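Local coordinates for acinetobacter secreted protease CpaA (Acinetobacter nosocomialis M2, PDB 6O38), which is a secreted zinc metalloprotease that is bound by the chaperone CpaB and is probably exported through the type II secretion system, at residues P191-L203 / T211-T225. Residues are numbered along the deposited sequence; the frame is centred on the assembly and turned at random.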
loop_
_atom_site.group_PDB
_atom_site.type_symbol
_atom_site.label_atom_id
_atom_site.label_comp_id
_atom_site.label_asym_id
_atom_site.label_seq_id
_atom_site.Cartn_x
_atom_site.Cartn_y
_atom_site.Cartn_z
ATOM N N PRO A 191 -7.702 17.406 -8.870
ATOM C CA PRO A 191 -9.098 16.994 -9.027
ATOM C C PRO A 191 -10.004 18.143 -9.432
ATOM O O PRO A 191 -9.801 19.298 -9.049
ATOM C CB PRO A 191 -9.466 16.470 -7.635
ATOM C CG PRO A 191 -8.589 17.256 -6.716
ATOM C CD PRO A 191 -7.288 17.433 -7.456
ATOM N N GLN A 192 -11.016 17.810 -10.229
ATOM C CA GLN A 192 -12.119 18.719 -10.505
ATOM C C GLN A 192 -13.151 18.566 -9.395
ATOM O O GLN A 192 -13.761 17.501 -9.252
ATOM C CB GLN A 192 -12.752 18.426 -11.864
ATOM C CG GLN A 192 -13.873 19.387 -12.231
ATOM C CD GLN A 192 -14.659 18.938 -13.447
ATOM O OE1 GLN A 192 -14.264 18.006 -14.148
ATOM N NE2 GLN A 192 -15.785 19.596 -13.696
ATOM N N LYS A 193 -13.342 19.621 -8.611
ATOM C CA LYS A 193 -14.183 19.565 -7.425
ATOM C C LYS A 193 -15.585 20.052 -7.764
ATOM O O LYS A 193 -15.751 21.130 -8.346
ATOM C CB LYS A 193 -13.584 20.398 -6.291
ATOM C CG LYS A 193 -12.286 19.827 -5.745
ATOM C CD LYS A 193 -11.851 20.532 -4.473
ATOM C CE LYS A 193 -10.557 19.938 -3.937
ATOM N NZ LYS A 193 -10.056 20.667 -2.739
ATOM N N LEU A 194 -16.586 19.255 -7.402
ATOM C CA LEU A 194 -17.983 19.589 -7.627
ATOM C C LEU A 194 -18.762 19.416 -6.334
ATOM O O LEU A 194 -18.571 18.435 -5.610
ATOM C CB LEU A 194 -18.607 18.709 -8.720
ATOM C CG LEU A 194 -18.085 18.863 -10.149
ATOM C CD1 LEU A 194 -18.780 17.874 -11.072
ATOM C CD2 LEU A 194 -18.284 20.289 -10.639
ATOM N N ASN A 195 -19.638 20.374 -6.049
ATOM C CA ASN A 195 -20.608 20.233 -4.975
ATOM C C ASN A 195 -21.869 19.596 -5.542
ATOM O O ASN A 195 -22.384 20.040 -6.574
ATOM C CB ASN A 195 -20.924 21.588 -4.342
ATOM C CG ASN A 195 -19.719 22.208 -3.663
ATOM O OD1 ASN A 195 -18.919 21.512 -3.038
ATOM N ND2 ASN A 195 -19.583 23.523 -3.784
ATOM N N VAL A 196 -22.354 18.545 -4.876
ATOM C CA VAL A 196 -23.480 17.781 -5.402
ATOM C C VAL A 196 -24.728 18.641 -5.560
ATOM O O VAL A 196 -25.611 18.306 -6.357
ATOM C CB VAL A 196 -23.749 16.551 -4.509
ATOM C CG1 VAL A 196 -24.463 16.953 -3.225
ATOM C CG2 VAL A 196 -24.535 15.503 -5.278
ATOM N N GLN A 197 -24.824 19.751 -4.824
ATOM C CA GLN A 197 -25.941 20.669 -5.003
ATOM C C GLN A 197 -25.923 21.329 -6.376
ATOM O O GLN A 197 -26.976 21.755 -6.862
ATOM C CB GLN A 197 -25.926 21.742 -3.911
ATOM C CG GLN A 197 -24.822 22.780 -4.077
ATOM C CD GLN A 197 -24.772 23.778 -2.936
ATOM O OE1 GLN A 197 -25.790 24.079 -2.312
ATOM N NE2 GLN A 197 -23.583 24.302 -2.660
ATOM N N GLN A 198 -24.752 21.421 -7.009
ATOM C CA GLN A 198 -24.649 22.031 -8.329
ATOM C C GLN A 198 -25.138 21.103 -9.434
ATOM O O GLN A 198 -25.657 21.578 -10.450
ATOM C CB GLN A 198 -23.202 22.445 -8.598
ATOM C CG GLN A 198 -22.658 23.468 -7.613
ATOM C CD GLN A 198 -21.164 23.683 -7.760
ATOM O OE1 GLN A 198 -20.481 22.927 -8.450
ATOM N NE2 GLN A 198 -20.647 24.718 -7.106
ATOM N N ILE A 199 -24.989 19.790 -9.257
ATOM C CA ILE A 199 -25.284 18.827 -10.313
ATOM C C ILE A 199 -26.502 17.969 -10.015
ATOM O O ILE A 199 -26.961 17.242 -10.913
ATOM C CB ILE A 199 -24.068 17.923 -10.602
ATOM C CG1 ILE A 199 -23.661 17.163 -9.338
ATOM C CG2 ILE A 199 -22.902 18.749 -11.118
ATOM C CD1 ILE A 199 -22.576 16.135 -9.566
ATOM N N GLY A 200 -27.044 18.023 -8.801
ATOM C CA GLY A 200 -28.224 17.241 -8.486
ATOM C C GLY A 200 -27.905 15.780 -8.214
ATOM O O GLY A 200 -26.816 15.424 -7.760
ATOM N N THR A 201 -28.880 14.923 -8.508
ATOM C CA THR A 201 -28.813 13.505 -8.181
ATOM C C THR A 201 -28.116 12.671 -9.248
ATOM O O THR A 201 -28.132 11.440 -9.156
ATOM C CB THR A 201 -30.223 12.953 -7.947
ATOM O OG1 THR A 201 -31.028 13.183 -9.111
ATOM C CG2 THR A 201 -30.868 13.630 -6.748
ATOM N N SER A 202 -27.506 13.298 -10.252
ATOM C CA SER A 202 -26.875 12.541 -11.322
ATOM C C SER A 202 -25.756 13.359 -11.948
ATOM O O SER A 202 -25.788 14.593 -11.945
ATOM C CB SER A 202 -27.888 12.139 -12.400
ATOM O OG SER A 202 -28.307 13.266 -13.152
ATOM N N LEU A 203 -24.764 12.650 -12.483
ATOM C CA LEU A 203 -23.697 13.235 -13.286
ATOM C C LEU A 203 -23.760 12.591 -14.665
ATOM O O LEU A 203 -23.506 11.391 -14.804
ATOM C CB LEU A 203 -22.330 13.020 -12.638
ATOM C CG LEU A 203 -21.139 13.686 -13.330
ATOM C CD1 LEU A 203 -21.331 15.195 -13.405
ATOM C CD2 LEU A 203 -19.839 13.340 -12.623
ATOM N N THR A 211 -12.697 13.375 -10.885
ATOM C CA THR A 211 -13.800 14.214 -10.437
ATOM C C THR A 211 -14.068 13.935 -8.964
ATOM O O THR A 211 -14.141 12.772 -8.552
ATOM C CB THR A 211 -15.060 13.954 -11.267
ATOM O OG1 THR A 211 -14.733 13.989 -12.662
ATOM C CG2 THR A 211 -16.118 15.009 -10.975
ATOM N N GLU A 212 -14.213 14.998 -8.175
ATOM C CA GLU A 212 -14.385 14.888 -6.730
ATOM C C GLU A 212 -15.705 15.549 -6.351
ATOM O O GLU A 212 -15.864 16.764 -6.508
ATOM C CB GLU A 212 -13.205 15.527 -5.997
ATOM C CG GLU A 212 -13.279 15.447 -4.486
ATOM C CD GLU A 212 -11.991 15.899 -3.822
ATOM O OE1 GLU A 212 -12.033 16.865 -3.030
ATOM O OE2 GLU A 212 -10.934 15.295 -4.103
ATOM N N ILE A 213 -16.645 14.751 -5.853
ATOM C CA ILE A 213 -18.005 15.191 -5.561
ATOM C C ILE A 213 -18.178 15.240 -4.049
ATOM O O ILE A 213 -18.040 14.217 -3.367
ATOM C CB ILE A 213 -19.044 14.266 -6.208
ATOM C CG1 ILE A 213 -18.854 14.245 -7.726
ATOM C CG2 ILE A 213 -20.454 14.707 -5.844
ATOM C CD1 ILE A 213 -19.523 13.080 -8.409
ATOM N N ALA A 214 -18.485 16.424 -3.528
ATOM C CA ALA A 214 -18.576 16.651 -2.092
ATOM C C ALA A 214 -20.027 16.711 -1.634
ATOM O O ALA A 214 -20.868 17.354 -2.269
ATOM C CB ALA A 214 -17.860 17.945 -1.703
ATOM N N PHE A 215 -20.312 16.031 -0.525
ATOM C CA PHE A 215 -21.580 16.135 0.181
ATOM C C PHE A 215 -21.360 16.858 1.502
ATOM O O PHE A 215 -20.344 16.646 2.172
ATOM C CB PHE A 215 -22.189 14.752 0.445
ATOM C CG PHE A 215 -22.836 14.121 -0.758
ATOM C CD1 PHE A 215 -22.086 13.774 -1.870
ATOM C CD2 PHE A 215 -24.196 13.854 -0.764
ATOM C CE1 PHE A 215 -22.684 13.184 -2.972
ATOM C CE2 PHE A 215 -24.799 13.266 -1.860
ATOM C CZ PHE A 215 -24.041 12.930 -2.965
ATOM N N GLY A 216 -22.309 17.711 1.879
ATOM C CA GLY A 216 -22.215 18.411 3.145
ATOM C C GLY A 216 -23.569 18.914 3.592
ATOM O O GLY A 216 -24.586 18.712 2.926
ATOM N N ASP A 217 -23.577 19.568 4.750
ATOM C CA ASP A 217 -24.793 20.217 5.219
ATOM C C ASP A 217 -25.054 21.464 4.384
ATOM O O ASP A 217 -24.169 22.310 4.217
ATOM C CB ASP A 217 -24.679 20.568 6.701
ATOM C CG ASP A 217 -24.734 19.342 7.594
ATOM O OD1 ASP A 217 -25.246 18.296 7.141
ATOM O OD2 ASP A 217 -24.272 19.427 8.751
ATOM N N GLY A 218 -26.269 21.576 3.854
ATOM C CA GLY A 218 -26.574 22.593 2.873
ATOM C C GLY A 218 -26.113 22.268 1.470
ATOM O O GLY A 218 -26.324 23.081 0.561
ATOM N N ASN A 219 -25.490 21.105 1.266
ATOM C CA ASN A 219 -25.028 20.658 -0.050
ATOM C C ASN A 219 -25.172 19.134 -0.060
ATOM O O ASN A 219 -24.241 18.407 0.296
ATOM C CB ASN A 219 -23.593 21.103 -0.300
ATOM C CG ASN A 219 -22.943 20.384 -1.466
ATOM O OD1 ASN A 219 -23.565 20.168 -2.506
ATOM N ND2 ASN A 219 -21.683 20.004 -1.295
ATOM N N TRP A 220 -26.337 18.663 -0.498
ATOM C CA TRP A 220 -26.717 17.287 -0.207
ATOM C C TRP A 220 -27.903 16.883 -1.068
ATOM O O TRP A 220 -28.814 17.683 -1.292
ATOM C CB TRP A 220 -27.064 17.132 1.281
ATOM C CG TRP A 220 -27.443 15.741 1.697
ATOM C CD1 TRP A 220 -26.614 14.781 2.198
ATOM C CD2 TRP A 220 -28.753 15.161 1.664
ATOM N NE1 TRP A 220 -27.324 13.637 2.472
ATOM C CE2 TRP A 220 -28.640 13.845 2.153
ATOM C CE3 TRP A 220 -30.011 15.626 1.264
ATOM C CZ2 TRP A 220 -29.735 12.989 2.252
ATOM C CZ3 TRP A 220 -31.096 14.774 1.363
ATOM C CH2 TRP A 220 -30.951 13.471 1.855
ATOM N N VAL A 221 -27.880 15.636 -1.539
ATOM C CA VAL A 221 -29.021 14.995 -2.176
ATOM C C VAL A 221 -29.168 13.606 -1.567
ATOM O O VAL A 221 -28.269 13.099 -0.895
ATOM C CB VAL A 221 -28.879 14.909 -3.710
ATOM C CG1 VAL A 221 -28.856 16.303 -4.326
ATOM C CG2 VAL A 221 -27.633 14.128 -4.085
ATOM N N SER A 222 -30.321 12.983 -1.818
ATOM C CA SER A 222 -30.619 11.711 -1.170
ATOM C C SER A 222 -29.982 10.529 -1.885
ATOM O O SER A 222 -29.705 9.504 -1.251
ATOM C CB SER A 222 -32.130 11.505 -1.086
ATOM O OG SER A 222 -32.618 10.909 -2.274
ATOM N N ASN A 223 -29.737 10.646 -3.187
ATOM C CA ASN A 223 -29.133 9.561 -3.944
ATOM C C ASN A 223 -28.422 10.146 -5.154
ATOM O O ASN A 223 -28.731 11.253 -5.602
ATOM C CB ASN A 223 -30.175 8.519 -4.369
ATOM C CG ASN A 223 -31.191 9.074 -5.344
ATOM O OD1 ASN A 223 -31.085 8.868 -6.554
ATOM N ND2 ASN A 223 -32.187 9.782 -4.824
ATOM N N PHE A 224 -27.462 9.387 -5.676
ATOM C CA PHE A 224 -26.600 9.867 -6.744
ATOM C C PHE A 224 -26.280 8.726 -7.696
ATOM O O PHE A 224 -25.997 7.605 -7.262
ATOM C CB PHE A 224 -25.307 10.467 -6.178
ATOM C CG PHE A 224 -24.424 11.086 -7.216
ATOM C CD1 PHE A 224 -24.666 12.372 -7.667
ATOM C CD2 PHE A 224 -23.349 10.388 -7.739
ATOM C CE1 PHE A 224 -23.858 12.950 -8.624
ATOM C CE2 PHE A 224 -22.534 10.962 -8.696
ATOM C CZ PHE A 224 -22.792 12.244 -9.139
ATOM N N THR A 225 -26.324 9.018 -8.994
ATOM C CA THR A 225 -26.071 8.035 -10.041
ATOM C C THR A 225 -24.830 8.434 -10.826
ATOM O O THR A 225 -24.737 9.564 -11.316
ATOM C CB THR A 225 -27.271 7.910 -10.984
ATOM O OG1 THR A 225 -28.442 7.572 -10.230
ATOM C CG2 THR A 225 -27.019 6.833 -12.029
#
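Val196 covers one face of the Phe215 ring, with CG1 3.8 Å from the ring centroid and almost on its normal, a CH-pi contact. Trp220 CD1 and Val221 O lie at the edge of the same ring, in its plane. The valine's other methyl, CG2, anti to the backbone N, reaches Val221 CG2 at 3.6 Å and lies 3.9 Å from Phe224 CD1. At the edge of Phe224 are Gly200 O, in plane, and Ile199 CD1, 3.6 Å from CE1, while Leu203 CB approaches CZ obliquely. Strand 211-215 belongs to one of the StcE-type beta-sandwich domains, and strand 192-195, the end of the long strand 183-195, pairs with it in parallel, at 26°, linked by hydrogen bonds such as Leu194 N to Glu212 O (2.7 Å). Beyond the strands, hydrogen bonds from Thr225 N to Thr201 O and from Leu203 N to Thr225 O join residues 201-203 to Thr225. Where the first strand gives way to the short helical turn, Asn219, at the end of a type II turn from Gly216, lays its side chain across those of Asn195 and Gln197 at about a right angle: its OD1 accepts Gln197 N at 2.7 Å, nearly straight on the carbonyl, while ND2 makes a weak bond to Ala214 O. The extended chains of Lys193 and Glu212 run side by side, yet NZ stays 4.3 Å from OE1, which is salt-bridged to Lys239 instead.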